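AT-rich DNA-binding protein (Thermus thermophilus, PDB 2DT5) probably represses transcription by binding DNA in response to the cellular NADH/NAD(+) balance, working as a homodimer. Local coordinates at residues L11-Y14 against L15-E19. The protein carries 1 engineered substitution. Numbering follows the deposited sequence.
Sequences LITY and LRILE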
ATOM      1  N   LEU B  11      13.811   3.613  -2.324  1.00 28.04           N
ATOM      2  CA  LEU B  11      14.404   3.272  -3.610  1.00 35.33           C
ATOM      3  C   LEU B  11      13.301   3.023  -4.642  1.00 32.93           C
ATOM      4  O   LEU B  11      13.397   3.466  -5.799  1.00 33.74           O
ATOM      5  CB  LEU B  11      15.301   2.033  -3.490  1.00 31.42           C
ATOM      6  CG  LEU B  11      16.547   2.174  -2.602  1.00 33.02           C
ATOM      7  CD1 LEU B  11      17.390   0.906  -2.715  1.00 32.60           C
ATOM      8  CD2 LEU B  11      17.366   3.380  -3.039  1.00 25.04           C
ATOM      9  N   ILE B  12      12.256   2.315  -4.216  1.00 30.91           N
ATOM     10  CA  ILE B  12      11.120   2.021  -5.079  1.00 28.85           C
ATOM     11  C   ILE B  12      10.469   3.344  -5.497  1.00 29.54           C
ATOM     12  O   ILE B  12      10.084   3.519  -6.653  1.00 34.40           O
ATOM     13  CB  ILE B  12      10.102   1.097  -4.352  1.00 33.89           C
ATOM     14  CG1 ILE B  12      10.763  -0.270  -4.096  1.00 31.39           C
ATOM     15  CG2 ILE B  12       8.812   0.924  -5.202  1.00 28.94           C
ATOM     16  CD1 ILE B  12      10.039  -1.179  -3.083  1.00 30.07           C
ATOM     17  N   THR B  13      10.377   4.288  -4.571  1.00 31.76           N
ATOM     18  CA  THR B  13       9.799   5.591  -4.912  1.00 34.35           C
ATOM     19  C   THR B  13      10.637   6.302  -5.982  1.00 36.29           C
ATOM     20  O   THR B  13      10.093   6.831  -6.962  1.00 37.26           O
ATOM     21  CB  THR B  13       9.729   6.500  -3.688  1.00 29.96           C
ATOM     22  OG1 THR B  13       8.858   5.920  -2.710  1.00 34.36           O
ATOM     23  CG2 THR B  13       9.222   7.871  -4.084  1.00 38.51           C
ATOM     24  N   TYR B  14      11.958   6.307  -5.790  1.00 29.67           N
ATOM     25  CA  TYR B  14      12.870   6.957  -6.724  1.00 29.80           C
ATOM     26  C   TYR B  14      12.715   6.347  -8.109  1.00 29.83           C
ATOM     27  O   TYR B  14      12.795   7.046  -9.130  1.00 32.60           O
ATOM     28  CB  TYR B  14      14.325   6.773  -6.265  1.00 28.24           C
ATOM     29  CG  TYR B  14      14.640   7.300  -4.878  1.00 28.18           C
ATOM     30  CD1 TYR B  14      15.654   6.720  -4.115  1.00 28.86           C
ATOM     31  CD2 TYR B  14      13.957   8.392  -4.345  1.00 28.88           C
ATOM     32  CE1 TYR B  14      15.989   7.207  -2.850  1.00 32.68           C
ATOM     33  CE2 TYR B  14      14.287   8.897  -3.072  1.00 33.86           C
ATOM     34  CZ  TYR B  14      15.305   8.290  -2.331  1.00 36.74           C
ATOM     35  OH  TYR B  14      15.630   8.728  -1.072  1.00 33.98           O
ATOM     36  N   LEU B  15      12.496   5.038  -8.143  1.00 28.93           N
ATOM     37  CA  LEU B  15      12.347   4.345  -9.408  1.00 31.22           C
ATOM     38  C   LEU B  15      11.066   4.775 -10.129  1.00 39.16           C
ATOM     39  O   LEU B  15      11.079   4.974 -11.354  1.00 40.54           O
ATOM     40  CB  LEU B  15      12.364   2.836  -9.193  1.00 26.30           C
ATOM     41  CG  LEU B  15      12.211   2.015 -10.470  1.00 35.41           C
ATOM     42  CD1 LEU B  15      13.350   2.348 -11.430  1.00 35.95           C
ATOM     43  CD2 LEU B  15      12.197   0.518 -10.140  1.00 37.14           C
ATOM     44  N   ARG B  16       9.968   4.921  -9.385  1.00 39.16           N
ATOM     45  CA  ARG B  16       8.693   5.363  -9.989  1.00 42.96           C
ATOM     46  C   ARG B  16       8.923   6.741 -10.595  1.00 33.73           C
ATOM     47  O   ARG B  16       8.588   6.979 -11.748  1.00 37.76           O
ATOM     48  CB  ARG B  16       7.558   5.467  -8.942  1.00 37.31           C
ATOM     49  CG  ARG B  16       7.186   4.149  -8.279  1.00 46.27           C
ATOM     50  CD  ARG B  16       7.282   3.012  -9.282  1.00 57.56           C
ATOM     51  NE  ARG B  16       7.065   1.710  -8.663  1.00 66.18           N
ATOM     52  CZ  ARG B  16       7.392   0.552  -9.227  1.00 67.11           C
ATOM     53  NH1 ARG B  16       7.964   0.524 -10.429  1.00 60.93           N
ATOM     54  NH2 ARG B  16       7.130  -0.581  -8.594  1.00 65.68           N
ATOM     55  N   ILE B  17       9.501   7.630  -9.794  1.00 33.94           N
ATOM     56  CA  ILE B  17       9.810   8.989 -10.219  1.00 35.86           C
ATOM     57  C   ILE B  17      10.663   8.987 -11.490  1.00 42.20           C
ATOM     58  O   ILE B  17      10.363   9.696 -12.449  1.00 42.70           O
ATOM     59  CB  ILE B  17      10.566   9.719  -9.125  1.00 29.45           C
ATOM     60  CG1 ILE B  17       9.645   9.921  -7.917  1.00 31.56           C
ATOM     61  CG2 ILE B  17      11.110  11.039  -9.647  1.00 32.31           C
ATOM     62  CD1 ILE B  17      10.356  10.448  -6.700  1.00 32.00           C
ATOM     63  N   LEU B  18      11.726   8.186 -11.486  1.00 37.52           N
ATOM     64  CA  LEU B  18      12.618   8.082 -12.636  1.00 37.78           C
ATOM     65  C   LEU B  18      11.892   7.550 -13.865  1.00 40.98           C
ATOM     66  O   LEU B  18      12.195   7.954 -14.991  1.00 39.01           O
ATOM     67  CB  LEU B  18      13.812   7.158 -12.319  1.00 36.99           C
ATOM     68  CG  LEU B  18      14.872   7.644 -11.321  1.00 38.88           C
ATOM     69  CD1 LEU B  18      15.772   6.472 -10.902  1.00 38.23           C
ATOM     70  CD2 LEU B  18      15.689   8.777 -11.959  1.00 37.64           C
ATOM     71  N   GLU B  19      10.954   6.628 -13.650  1.00 38.56           N
ATOM     72  CA  GLU B  19      10.189   6.055 -14.749  1.00 44.89           C
ATOM     73  C   GLU B  19       9.355   7.159 -15.381  1.00 45.42           C
ATOM     74  O   GLU B  19       9.191   7.193 -16.601  1.00 39.39           O
ATOM     75  CB  GLU B  19       9.243   4.950 -14.257  1.00 47.79           C
ATOM     76  CG  GLU B  19       9.918   3.724 -13.656  1.00 56.15           C
ATOM     77  CD  GLU B  19       8.913   2.760 -13.020  1.00 58.43           C
ATOM     78  OE1 GLU B  19       8.067   3.215 -12.214  1.00 57.87           O
ATOM     79  OE2 GLU B  19       8.970   1.547 -13.320  1.00 56.20           O
TER
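From Leu11 to Leu18 the chain runs as one continuous alpha helix, four i-to-i+4 backbone hydrogen bonds joining its two turns, of which Ile17 N to Thr13 O, at 3.0 Å, is the straightest with an N-H...O angle of 177°. Ile12 and Arg16, one turn apart, lie side by side and point the same way. CG2 of Ile12 reaches Arg16 NE at 4.0 Å, an oblique approach to the guanidinium, while Arg16 CG rests 3.4 Å from Ile12 O. The arginine chain bends at its second torsion (chi2 -36°) and then runs out extended, bringing its head beside Glu19. There NH1 makes a salt bridge to the carboxylate, 3.2 Å from OE2, through two weak hydrogen bonds, one to each oxygen, the one to OE1 the straighter, with Glu19 CD at the guanidinium edge and in its plane. Putting an alanine at Arg16 would probably leave the Glu19 carboxylate without its charged mate and uncover the CG2 branch of Ile12. On another side of the helix, Thr13 CG2 meets Ile17 CD1 at 3.8 Å; Thr13 OG1, set beside the backbone N (chi1 -63°), hydrogen-bonds back to Ser9 O. Tyr14 OH is hydrogen-bonded to Asp48 OD2. From Thr13 on, helix 7-23 falls in the predicted helix-turn-helix DNA-binding region, and its faces differ: buried Tyr14, Ile17 and Leu18 pack against helices 31-37 and 64-75, whereas another face mixes aliphatic Ile12 with the charged Arg16-Glu19 pair, and there Ile12 and Arg16 touch Thr194 and Leu190 of the second subunit, so this helix also contributes to the dimer contact.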